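Local atomic coordinates of transcription termination factor NusA (Planctomyces limnophilus, PDB entry 4MTN), a protein that probably takes part in both termination and antitermination of transcription, binding the core RNA polymerase and the nascent RNA. Residues P274-V279 against L354-P359; E337-G342 against G366-E371; D360-M365 against V375-A380. One frame throughout, in Å; residues are numbered along the deposited sequence.

Interaction 1. Residues P274-V279 against L354-P359; sequences PMLGRV and LSVIEP
Met275, a selenomethionine, lays its methyl CE against the CG1-CD1 arm of Ile357, with CE 3.8 Å from CG1 and equally near CD1. The two side chains lie alongside each other with a common heading, so the contact is not made end on. The Met275 chain runs extended to SE (chi2 -172°) and bends there (chi3 55°), which swings CE to the isoleucine. Next to it Leu276 touches Val356 through one methyl from each residue, CD2 to CG2 at 3.8 Å, the two side chains set roughly perpendicular. The backbones stay farther apart, the nearest CA atoms being those of Leu276 and Ile357 at 7.2 Å, and no hydrogen bond crosses the contact.

Behind this first shell, Phe348 touches Met275, Leu276 and Ile357, while Leu343 and Leu362 pack on Ile357 from neighbouring helices. Within the turn itself, between strands 269-273 and 278-282, Gly277, with positive phi, and Arg278 both face Cys273, a G1 beta bulge. Arg278 adds a polar tie nearby: its NH2 forms a salt bridge with Asp353, just ahead of Leu354, and Leu276 CD1 lies 3.5 Å above one face of its guanidinium, near the margin of the group rather than its middle.

The beta hairpin of a three-stranded sheet is thus joined to the helix-hairpin-helix region by methyl contacts, which impose little direction; the pairing of Arg278 with Asp353, a residue outside the two segments, is the more directional link.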
ATOM      1  N   PRO A 274     -15.289 -21.198   2.882  1.00 70.49           N
ATOM      2  CA  PRO A 274     -14.330 -20.736   3.895  1.00 70.08           C
ATOM      3  C   PRO A 274     -12.958 -21.406   3.808  1.00 70.22           C
ATOM      4  O   PRO A 274     -11.947 -20.754   4.071  1.00 69.56           O
ATOM      5  CB  PRO A 274     -15.018 -21.098   5.216  1.00 70.85           C
ATOM      6  CG  PRO A 274     -16.468 -21.151   4.886  1.00 69.99           C
ATOM      7  CD  PRO A 274     -16.530 -21.702   3.496  1.00 69.97           C
HETATM    8  N   MSE A 275     -12.926 -22.687   3.447  1.00 70.88           N
HETATM    9  CA  MSE A 275     -11.674 -23.437   3.405  1.00 67.68           C
HETATM   10  C   MSE A 275     -10.735 -22.944   2.308  1.00 65.64           C
HETATM   11  O   MSE A 275      -9.515 -22.949   2.476  1.00 64.97           O
HETATM   12  CB  MSE A 275     -11.954 -24.927   3.219  1.00 68.53           C
HETATM   13  CG  MSE A 275     -12.550 -25.591   4.445  1.00 72.52           C
HETATM   14 SE   MSE A 275     -12.676 -27.524   4.266  1.00105.85          SE
HETATM   15  CE  MSE A 275     -10.815 -27.915   3.846  1.00123.74           C
ATOM     16  N   LEU A 276     -11.303 -22.524   1.184  1.00 63.29           N
ATOM     17  CA  LEU A 276     -10.508 -21.968   0.096  1.00 58.89           C
ATOM     18  C   LEU A 276     -10.446 -20.448   0.170  1.00 55.46           C
ATOM     19  O   LEU A 276      -9.770 -19.808  -0.637  1.00 51.48           O
ATOM     20  CB  LEU A 276     -11.072 -22.401  -1.258  1.00 59.74           C
ATOM     21  CG  LEU A 276     -10.680 -23.797  -1.737  1.00 61.52           C
ATOM     22  CD1 LEU A 276     -11.415 -24.146  -3.018  1.00 62.17           C
ATOM     23  CD2 LEU A 276      -9.175 -23.878  -1.940  1.00 61.32           C
ATOM     24  N   GLY A 277     -11.147 -19.877   1.147  1.00 56.88           N
ATOM     25  CA  GLY A 277     -11.249 -18.434   1.275  1.00 61.16           C
ATOM     26  C   GLY A 277     -11.859 -17.842   0.020  1.00 65.25           C
ATOM     27  O   GLY A 277     -11.446 -16.782  -0.451  1.00 61.36           O
ATOM     28  N   ARG A 278     -12.854 -18.540  -0.519  1.00 72.17           N
ATOM     29  CA  ARG A 278     -13.410 -18.212  -1.823  1.00 74.16           C
ATOM     30  C   ARG A 278     -14.928 -18.067  -1.787  1.00 77.66           C
ATOM     31  O   ARG A 278     -15.626 -18.888  -1.195  1.00 83.46           O
ATOM     32  CB  ARG A 278     -13.010 -19.286  -2.839  1.00 76.55           C
ATOM     33  CG  ARG A 278     -13.729 -19.201  -4.173  1.00 81.22           C
ATOM     34  CD  ARG A 278     -13.465 -20.441  -5.011  1.00 86.32           C
ATOM     35  NE  ARG A 278     -12.038 -20.666  -5.220  1.00 88.28           N
ATOM     36  CZ  ARG A 278     -11.527 -21.774  -5.749  1.00 90.58           C
ATOM     37  NH1 ARG A 278     -12.328 -22.763  -6.122  1.00 92.51           N
ATOM     38  NH2 ARG A 278     -10.216 -21.894  -5.902  1.00 89.98           N
ATOM     39  N   VAL A 279     -15.431 -17.012  -2.420  1.00 72.69           N
ATOM     40  CA  VAL A 279     -16.868 -16.848  -2.601  1.00 69.97           C
ATOM     41  C   VAL A 279     -17.253 -17.299  -4.004  1.00 69.61           C
ATOM     42  O   VAL A 279     -16.731 -16.787  -4.995  1.00 70.39           O
ATOM     43  CB  VAL A 279     -17.317 -15.389  -2.386  1.00 65.98           C
ATOM     44  CG1 VAL A 279     -18.764 -15.208  -2.821  1.00 65.06           C
ATOM     45  CG2 VAL A 279     -17.143 -14.989  -0.931  1.00 64.08           C
ATOM     46  N   LEU A 354      -7.040 -28.367  -4.370  1.00 59.15           N
ATOM     47  CA  LEU A 354      -6.728 -29.464  -3.467  1.00 57.63           C
ATOM     48  C   LEU A 354      -5.296 -29.367  -2.953  1.00 56.34           C
ATOM     49  O   LEU A 354      -5.011 -29.738  -1.816  1.00 53.93           O
ATOM     50  CB  LEU A 354      -6.950 -30.809  -4.162  1.00 50.82           C
ATOM     51  CG  LEU A 354      -6.754 -32.058  -3.300  1.00 51.44           C
ATOM     52  CD1 LEU A 354      -7.585 -31.968  -2.029  1.00 58.68           C
ATOM     53  CD2 LEU A 354      -7.105 -33.311  -4.086  1.00 52.10           C
ATOM     54  N   SER A 355      -4.400 -28.861  -3.793  1.00 58.43           N
ATOM     55  CA  SER A 355      -2.990 -28.759  -3.433  1.00 60.43           C
ATOM     56  C   SER A 355      -2.760 -27.689  -2.373  1.00 65.57           C
ATOM     57  O   SER A 355      -1.817 -27.777  -1.587  1.00 69.05           O
ATOM     58  CB  SER A 355      -2.141 -28.463  -4.671  1.00 59.18           C
ATOM     59  OG  SER A 355      -2.535 -27.248  -5.283  1.00 62.39           O
ATOM     60  N   VAL A 356      -3.624 -26.680  -2.357  1.00 66.32           N
ATOM     61  CA  VAL A 356      -3.493 -25.577  -1.412  1.00 67.89           C
ATOM     62  C   VAL A 356      -4.323 -25.803  -0.150  1.00 68.18           C
ATOM     63  O   VAL A 356      -4.398 -24.927   0.712  1.00 69.25           O
ATOM     64  CB  VAL A 356      -3.902 -24.234  -2.049  1.00 69.47           C
ATOM     65  CG1 VAL A 356      -3.059 -23.956  -3.284  1.00 70.05           C
ATOM     66  CG2 VAL A 356      -5.382 -24.235  -2.394  1.00 69.22           C
ATOM     67  N   ILE A 357      -4.953 -26.971  -0.047  1.00 67.77           N
ATOM     68  CA  ILE A 357      -5.780 -27.290   1.113  1.00 67.30           C
ATOM     69  C   ILE A 357      -4.945 -27.307   2.390  1.00 73.17           C
ATOM     70  O   ILE A 357      -3.744 -27.585   2.361  1.00 75.74           O
ATOM     71  CB  ILE A 357      -6.497 -28.654   0.954  1.00 64.13           C
ATOM     72  CG1 ILE A 357      -7.730 -28.723   1.859  1.00 61.98           C
ATOM     73  CG2 ILE A 357      -5.555 -29.812   1.258  1.00 62.33           C
ATOM     74  CD1 ILE A 357      -8.469 -30.042   1.791  1.00 60.49           C
ATOM     75  N   GLU A 358      -5.582 -26.978   3.508  1.00 81.11           N
ATOM     76  CA  GLU A 358      -4.933 -27.069   4.805  1.00 86.51           C
ATOM     77  C   GLU A 358      -4.850 -28.532   5.220  1.00 85.98           C
ATOM     78  O   GLU A 358      -5.870 -29.222   5.268  1.00 92.61           O
ATOM     79  CB  GLU A 358      -5.692 -26.250   5.851  1.00 96.31           C
ATOM     80  CG  GLU A 358      -4.975 -26.124   7.187  1.00109.47           C
ATOM     81  CD  GLU A 358      -3.765 -25.213   7.118  1.00115.82           C
ATOM     82  OE1 GLU A 358      -3.674 -24.408   6.166  1.00114.96           O
ATOM     83  OE2 GLU A 358      -2.903 -25.300   8.019  1.00118.95           O
ATOM     84  N   PRO A 359      -3.630 -29.013   5.505  1.00 76.85           N
ATOM     85  CA  PRO A 359      -3.391 -30.407   5.894  1.00 76.27           C
ATOM     86  C   PRO A 359      -4.263 -30.849   7.064  1.00 79.22           C
ATOM     87  O   PRO A 359      -4.828 -31.940   7.025  1.00 80.72           O
ATOM     88  CB  PRO A 359      -1.911 -30.410   6.286  1.00 76.01           C
ATOM     89  CG  PRO A 359      -1.317 -29.300   5.495  1.00 73.42           C
ATOM     90  CD  PRO A 359      -2.378 -28.239   5.430  1.00 74.15           C
TER

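Interaction 2. Residues E337-G342 against G366-E371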
ATOM      1  N   GLU A 337     -14.392 -42.312  -2.659  1.00 79.95           N
ATOM      2  CA  GLU A 337     -15.504 -41.640  -3.326  1.00 82.10           C
ATOM      3  C   GLU A 337     -16.247 -40.730  -2.352  1.00 84.79           C
ATOM      4  O   GLU A 337     -16.748 -39.674  -2.736  1.00 89.16           O
ATOM      5  CB  GLU A 337     -16.467 -42.663  -3.932  1.00 81.47           C
ATOM      6  N   GLU A 338     -16.305 -41.143  -1.089  1.00 81.86           N
ATOM      7  CA  GLU A 338     -16.955 -40.355  -0.050  1.00 82.13           C
ATOM      8  C   GLU A 338     -16.150 -39.100   0.276  1.00 80.61           C
ATOM      9  O   GLU A 338     -16.710 -38.012   0.418  1.00 82.17           O
ATOM     10  CB  GLU A 338     -17.153 -41.194   1.215  1.00 84.58           C
ATOM     11  N   LEU A 339     -14.834 -39.256   0.392  1.00 78.53           N
ATOM     12  CA  LEU A 339     -13.952 -38.129   0.676  1.00 75.50           C
ATOM     13  C   LEU A 339     -13.873 -37.183  -0.517  1.00 74.23           C
ATOM     14  O   LEU A 339     -13.800 -35.965  -0.350  1.00 72.91           O
ATOM     15  CB  LEU A 339     -12.551 -38.619   1.051  1.00 73.06           C
ATOM     16  CG  LEU A 339     -11.497 -37.532   1.280  1.00 70.83           C
ATOM     17  CD1 LEU A 339     -11.948 -36.564   2.364  1.00 60.06           C
ATOM     18  CD2 LEU A 339     -10.150 -38.146   1.632  1.00 68.98           C
ATOM     19  N   ALA A 340     -13.888 -37.753  -1.717  1.00 76.30           N
ATOM     20  CA  ALA A 340     -13.864 -36.963  -2.942  1.00 77.39           C
ATOM     21  C   ALA A 340     -15.101 -36.078  -3.033  1.00 80.28           C
ATOM     22  O   ALA A 340     -15.009 -34.904  -3.389  1.00 81.14           O
ATOM     23  CB  ALA A 340     -13.764 -37.867  -4.160  1.00 79.86           C
ATOM     24  N   GLU A 341     -16.257 -36.645  -2.701  1.00 81.13           N
ATOM     25  CA  GLU A 341     -17.508 -35.894  -2.701  1.00 81.01           C
ATOM     26  C   GLU A 341     -17.516 -34.835  -1.602  1.00 80.59           C
ATOM     27  O   GLU A 341     -18.135 -33.781  -1.749  1.00 79.72           O
ATOM     28  CB  GLU A 341     -18.702 -36.835  -2.530  1.00 82.64           C
ATOM     29  CG  GLU A 341     -19.023 -37.662  -3.763  1.00 84.63           C
ATOM     30  CD  GLU A 341     -20.185 -38.608  -3.542  1.00 90.43           C
ATOM     31  OE1 GLU A 341     -20.703 -38.659  -2.407  1.00 93.61           O
ATOM     32  OE2 GLU A 341     -20.581 -39.300  -4.503  1.00 93.37           O
ATOM     33  N   GLY A 342     -16.827 -35.124  -0.502  1.00 78.13           N
ATOM     34  CA  GLY A 342     -16.726 -34.186   0.601  1.00 75.57           C
ATOM     35  C   GLY A 342     -15.943 -32.946   0.218  1.00 72.08           C
ATOM     36  O   GLY A 342     -16.311 -31.828   0.582  1.00 60.07           O
ATOM     37  N   GLY A 366     -11.248 -36.603   6.096  1.00 79.01           N
ATOM     38  CA  GLY A 366     -11.089 -37.964   5.615  1.00 82.95           C
ATOM     39  C   GLY A 366     -10.578 -38.945   6.651  1.00 84.85           C
ATOM     40  O   GLY A 366     -10.278 -40.093   6.319  1.00 88.82           O
ATOM     41  N   SER A 367     -10.488 -38.495   7.902  1.00 82.07           N
ATOM     42  CA  SER A 367      -9.944 -39.303   8.992  1.00 81.00           C
ATOM     43  C   SER A 367      -8.567 -39.845   8.623  1.00 81.29           C
ATOM     44  O   SER A 367      -8.308 -41.043   8.735  1.00 83.67           O
ATOM     45  CB  SER A 367     -10.892 -40.452   9.345  1.00 83.08           C
ATOM     46  OG  SER A 367     -12.162 -39.963   9.739  1.00 83.06           O
ATOM     47  N   LEU A 368      -7.690 -38.949   8.182  1.00 79.66           N
ATOM     48  CA  LEU A 368      -6.388 -39.339   7.654  1.00 76.02           C
ATOM     49  C   LEU A 368      -5.244 -38.905   8.562  1.00 74.05           C
ATOM     50  O   LEU A 368      -5.349 -37.911   9.281  1.00 74.08           O
ATOM     51  CB  LEU A 368      -6.186 -38.750   6.257  1.00 72.44           C
ATOM     52  CG  LEU A 368      -7.260 -39.077   5.218  1.00 71.26           C
ATOM     53  CD1 LEU A 368      -7.045 -38.255   3.959  1.00 70.19           C
ATOM     54  CD2 LEU A 368      -7.264 -40.563   4.898  1.00 70.90           C
ATOM     55  N   THR A 369      -4.152 -39.660   8.523  1.00 72.61           N
ATOM     56  CA  THR A 369      -2.960 -39.326   9.292  1.00 70.75           C
ATOM     57  C   THR A 369      -2.212 -38.162   8.652  1.00 71.36           C
ATOM     58  O   THR A 369      -2.628 -37.639   7.619  1.00 68.94           O
ATOM     59  CB  THR A 369      -2.013 -40.532   9.411  1.00 66.57           C
ATOM     60  OG1 THR A 369      -1.590 -40.938   8.105  1.00 64.71           O
ATOM     61  CG2 THR A 369      -2.714 -41.696  10.094  1.00 64.63           C
ATOM     62  N   GLN A 370      -1.107 -37.761   9.270  1.00 77.44           N
ATOM     63  CA  GLN A 370      -0.293 -36.670   8.746  1.00 82.20           C
ATOM     64  C   GLN A 370       0.358 -37.069   7.427  1.00 85.78           C
ATOM     65  O   GLN A 370       0.452 -36.265   6.501  1.00 84.54           O
ATOM     66  CB  GLN A 370       0.778 -36.260   9.760  1.00 85.89           C
ATOM     67  CG  GLN A 370       1.587 -35.040   9.346  1.00 86.88           C
ATOM     68  CD  GLN A 370       0.774 -33.759   9.384  1.00 89.38           C
ATOM     69  OE1 GLN A 370      -0.088 -33.582  10.246  1.00 90.89           O
ATOM     70  NE2 GLN A 370       1.043 -32.857   8.447  1.00 87.86           N
ATOM     71  N   GLU A 371       0.803 -38.320   7.349  1.00 90.25           N
ATOM     72  CA  GLU A 371       1.465 -38.828   6.155  1.00 88.47           C
ATOM     73  C   GLU A 371       0.491 -38.945   4.986  1.00 82.00           C
ATOM     74  O   GLU A 371       0.809 -38.553   3.864  1.00 81.75           O
ATOM     75  CB  GLU A 371       2.112 -40.189   6.433  1.00 93.96           C
ATOM     76  CG  GLU A 371       3.080 -40.199   7.609  1.00101.02           C
ATOM     77  CD  GLU A 371       2.387 -40.431   8.938  1.00107.29           C
ATOM     78  OE1 GLU A 371       1.383 -41.173   8.963  1.00109.93           O
ATOM     79  OE2 GLU A 371       2.845 -39.871   9.956  1.00112.13           O
TER
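Gly366 meets Leu339 with bare backbone: its CA lies 3.6 Å from Leu339 CD1, and its N is also near that methyl, at 3.8 Å. The second methyl of the leucine, CD2, stands 4.1 Å from the same CA, so both branches bear on the glycine. With no side chain at Gly366, the two chains come close, the CA atoms of Leu339 and Gly366 being 5.7 Å apart.

At Ser367 the chain leaves helical geometry with positive phi (53°), turning away from helix 359-366. Leu368 follows in an extended conformation and points back at helix 337-345. It reaches Leu339 tip to tip, CD1 to CD2 at 3.9 Å, in a purely apolar contact. Leu339 projects from its helix toward the turn, and with CG anti to the backbone N (chi1 176°) it sets CD1 on Gly366 and CD2 by Leu368; Met365 packs on it as well.

Thr369 is the N-cap of helix 370-399. Its OG1 gives a hydrogen bond of 3.1 Å to Glu371 OE1, which it meets from above the carboxylate plane, 42° out of it. Thr369 N donates to Gln372 OE1, and with OG1 also capping the backbone N just past Glu371 this makes a capping box.

A short turn joining helices 359-366 and 370-399 is here laid against a third helix, 337-345, an arrangement in keeping with the helix-hairpin-helix family to which this region belongs.

Interaction 3. Residues D360-M365 against V375-A380; sequences DELMEM and VIVEYA
Two consecutive helices of the helix-hairpin-helix region, 359-366 and 370-399, pack against each other through Leu362 on the first and Ile376 and Val377 on the second. The closest CA atoms, those of Leu362 and Ile376, are 9.1 Å apart, a spacing bridged by side chains with no hydrogen bond between the segments.

Leu362 does the reaching. It leaves its backbone heading for the second helix, and a chi1 of -179° keeps the isobutyl fork extended. One branch, CD2, makes the contact: it lies 4.0 Å from Ile376 CG2 and almost as near to CB of the same residue, so the methyl sits over the branch point of the isoleucine. The two side chains meet at a slant. Ile376 places CG2 beside its carbonyl carbon and anti to the backbone N, while its CG1 arm departs on another course (chi1 -67°) and brings its end to Leu368 in the turn.

Leu343 of helix 337-345 touches Leu362 too, and Leu354 and Ser355 of helix 351-355 pack on Ala380, so both helices also meet earlier parts of the domain. Both Leu362 and Ile376 are buried, making this an interior apolar seam. Val377 extends the contact: its CG2 lies 4.3 Å from the same CD2 of Leu362.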
ATOM      1  N   ASP A 360      -4.375 -29.999   8.081  1.00 82.91           N
ATOM      2  CA  ASP A 360      -5.165 -30.310   9.267  1.00 88.08           C
ATOM      3  C   ASP A 360      -6.634 -30.535   8.921  1.00 89.49           C
ATOM      4  O   ASP A 360      -7.274 -31.445   9.450  1.00 93.31           O
ATOM      5  CB  ASP A 360      -5.042 -29.185  10.297  1.00 92.04           C
ATOM      6  CG  ASP A 360      -3.613 -28.715  10.475  1.00 95.30           C
ATOM      7  OD1 ASP A 360      -2.687 -29.512  10.218  1.00 94.78           O
ATOM      8  OD2 ASP A 360      -3.418 -27.546  10.873  1.00 97.47           O
ATOM      9  N   GLU A 361      -7.158 -29.701   8.030  1.00 87.21           N
ATOM     10  CA  GLU A 361      -8.553 -29.798   7.616  1.00 88.16           C
ATOM     11  C   GLU A 361      -8.794 -31.035   6.755  1.00 86.92           C
ATOM     12  O   GLU A 361      -9.876 -31.623   6.787  1.00 89.74           O
ATOM     13  CB  GLU A 361      -8.971 -28.538   6.857  1.00 88.35           C
ATOM     14  CG  GLU A 361      -9.030 -27.283   7.716  1.00 89.92           C
ATOM     15  CD  GLU A 361      -9.304 -26.031   6.904  1.00 89.28           C
ATOM     16  OE1 GLU A 361      -8.962 -26.012   5.704  1.00 88.02           O
ATOM     17  OE2 GLU A 361      -9.863 -25.065   7.466  1.00 89.66           O
ATOM     18  N   LEU A 362      -7.781 -31.426   5.987  1.00 82.06           N
ATOM     19  CA  LEU A 362      -7.873 -32.611   5.142  1.00 76.25           C
ATOM     20  C   LEU A 362      -7.821 -33.880   5.986  1.00 73.85           C
ATOM     21  O   LEU A 362      -8.408 -34.903   5.627  1.00 73.60           O
ATOM     22  CB  LEU A 362      -6.753 -32.617   4.098  1.00 72.24           C
ATOM     23  CG  LEU A 362      -6.723 -33.792   3.117  1.00 69.86           C
ATOM     24  CD1 LEU A 362      -8.030 -33.883   2.343  1.00 69.21           C
ATOM     25  CD2 LEU A 362      -5.542 -33.671   2.168  1.00 68.55           C
HETATM   26  N   MSE A 363      -7.118 -33.807   7.112  1.00 71.72           N
HETATM   27  CA  MSE A 363      -7.012 -34.939   8.025  1.00 73.08           C
HETATM   28  C   MSE A 363      -8.339 -35.222   8.718  1.00 72.77           C
HETATM   29  O   MSE A 363      -8.725 -36.377   8.888  1.00 71.68           O
HETATM   30  CB  MSE A 363      -5.928 -34.685   9.073  1.00 74.28           C
HETATM   31  CG  MSE A 363      -4.518 -34.679   8.522  1.00 73.05           C
HETATM   32 SE   MSE A 363      -3.204 -34.188   9.872  1.00 96.64          SE
HETATM   33  CE  MSE A 363      -3.387 -35.740  11.039  1.00 75.60           C
ATOM     34  N   GLU A 364      -9.032 -34.161   9.119  1.00 72.51           N
ATOM     35  CA  GLU A 364     -10.293 -34.298   9.836  1.00 75.57           C
ATOM     36  C   GLU A 364     -11.399 -34.816   8.926  1.00 75.61           C
ATOM     37  O   GLU A 364     -12.190 -35.673   9.320  1.00 76.88           O
ATOM     38  CB  GLU A 364     -10.704 -32.960  10.453  1.00 75.07           C
HETATM   39  N   MSE A 365     -11.441 -34.296   7.704  1.00 74.39           N
HETATM   40  CA  MSE A 365     -12.502 -34.627   6.760  1.00 75.11           C
HETATM   41  C   MSE A 365     -12.453 -36.087   6.312  1.00 76.14           C
HETATM   42  O   MSE A 365     -13.490 -36.732   6.164  1.00 78.27           O
HETATM   43  CB  MSE A 365     -12.425 -33.708   5.539  1.00 73.40           C
HETATM   44  CG  MSE A 365     -13.650 -33.765   4.643  1.00 75.85           C
HETATM   45 SE   MSE A 365     -13.423 -32.735   3.004  1.00147.56          SE
HETATM   46  CE  MSE A 365     -12.668 -31.116   3.778  1.00 57.88           C
ATOM     47  N   VAL A 375       0.682 -36.846   1.300  1.00 56.31           N
ATOM     48  CA  VAL A 375       0.745 -37.602   0.054  1.00 53.58           C
ATOM     49  C   VAL A 375      -0.308 -37.120  -0.942  1.00 54.52           C
ATOM     50  O   VAL A 375      -0.009 -36.907  -2.118  1.00 51.67           O
ATOM     51  CB  VAL A 375       0.564 -39.114   0.309  1.00 53.49           C
ATOM     52  CG1 VAL A 375       0.295 -39.852  -0.991  1.00 55.73           C
ATOM     53  CG2 VAL A 375       1.790 -39.683   1.001  1.00 53.94           C
ATOM     54  N   ILE A 376      -1.533 -36.942  -0.458  1.00 55.18           N
ATOM     55  CA  ILE A 376      -2.633 -36.454  -1.285  1.00 52.40           C
ATOM     56  C   ILE A 376      -2.317 -35.083  -1.874  1.00 55.73           C
ATOM     57  O   ILE A 376      -2.541 -34.838  -3.062  1.00 51.13           O
ATOM     58  CB  ILE A 376      -3.947 -36.378  -0.481  1.00 59.58           C
ATOM     59  CG1 ILE A 376      -4.422 -37.786  -0.111  1.00 54.23           C
ATOM     60  CG2 ILE A 376      -5.024 -35.644  -1.269  1.00 52.94           C
ATOM     61  CD1 ILE A 376      -5.765 -37.816   0.584  1.00 55.27           C
ATOM     62  N   VAL A 377      -1.786 -34.196  -1.037  1.00 51.33           N
ATOM     63  CA  VAL A 377      -1.399 -32.859  -1.472  1.00 60.50           C
ATOM     64  C   VAL A 377      -0.353 -32.928  -2.584  1.00 60.23           C
ATOM     65  O   VAL A 377      -0.416 -32.172  -3.553  1.00 62.13           O
ATOM     66  CB  VAL A 377      -0.854 -32.022  -0.295  1.00 59.64           C
ATOM     67  CG1 VAL A 377      -0.308 -30.689  -0.784  1.00 50.01           C
ATOM     68  CG2 VAL A 377      -1.943 -31.802   0.744  1.00 51.21           C
ATOM     69  N   GLU A 378       0.596 -33.851  -2.446  1.00 56.69           N
ATOM     70  CA  GLU A 378       1.642 -34.026  -3.450  1.00 59.67           C
ATOM     71  C   GLU A 378       1.069 -34.505  -4.782  1.00 60.91           C
ATOM     72  O   GLU A 378       1.570 -34.141  -5.847  1.00 61.28           O
ATOM     73  CB  GLU A 378       2.707 -35.006  -2.954  1.00 63.16           C
ATOM     74  CG  GLU A 378       3.545 -34.477  -1.802  1.00 68.99           C
ATOM     75  CD  GLU A 378       4.823 -35.268  -1.596  1.00 74.05           C
ATOM     76  OE1 GLU A 378       5.268 -35.939  -2.551  1.00 76.77           O
ATOM     77  OE2 GLU A 378       5.383 -35.220  -0.481  1.00 76.73           O
ATOM     78  N   TYR A 379       0.022 -35.324  -4.718  1.00 58.94           N
ATOM     79  CA  TYR A 379      -0.677 -35.761  -5.922  1.00 55.57           C
ATOM     80  C   TYR A 379      -1.316 -34.579  -6.636  1.00 53.51           C
ATOM     81  O   TYR A 379      -1.213 -34.446  -7.855  1.00 53.56           O
ATOM     82  CB  TYR A 379      -1.748 -36.800  -5.585  1.00 51.30           C
ATOM     83  CG  TYR A 379      -1.256 -38.227  -5.600  1.00 54.49           C
ATOM     84  CD1 TYR A 379      -1.161 -38.936  -6.790  1.00 57.46           C
ATOM     85  CD2 TYR A 379      -0.899 -38.870  -4.424  1.00 55.58           C
ATOM     86  CE1 TYR A 379      -0.717 -40.244  -6.808  1.00 58.17           C
ATOM     87  CE2 TYR A 379      -0.454 -40.174  -4.432  1.00 59.22           C
ATOM     88  CZ  TYR A 379      -0.364 -40.858  -5.625  1.00 59.01           C
ATOM     89  OH  TYR A 379       0.079 -42.161  -5.634  1.00 57.47           O
ATOM     90  N   ALA A 380      -1.980 -33.726  -5.862  1.00 50.21           N
ATOM     91  CA  ALA A 380      -2.660 -32.559  -6.409  1.00 57.10           C
ATOM     92  C   ALA A 380      -1.661 -31.582  -7.020  1.00 55.26           C
ATOM     93  O   ALA A 380      -1.942 -30.960  -8.042  1.00 55.87           O
ATOM     94  CB  ALA A 380      -3.485 -31.875  -5.331  1.00 54.76           C
TER

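How the interactions relate
The three contacts lie together on one side of the chain's centre. The centres of interactions 2 and 3 are about 7 Å apart. Those of interactions 1 and 3 are about 11 Å apart, and those of interactions 1 and 2 about 15 Å. Interactions 2 and 3 share helix 370-399 and are linked by a probable hydrogen bond, Leu368 N to Met363 O (2.9 Å). Interaction 1 touches interaction 3 through Met275 SE and Met365 CE (3.6 Å). Along the chain interaction 1 closes before 3 opens, whereas the segments of 2 alternate with those of both. Interactions 2 and 3 join helices 337-345, 359-366 and 370-399 within the helix-hairpin-helix region; interaction 1 joins that region to the sheet containing strand 278-282.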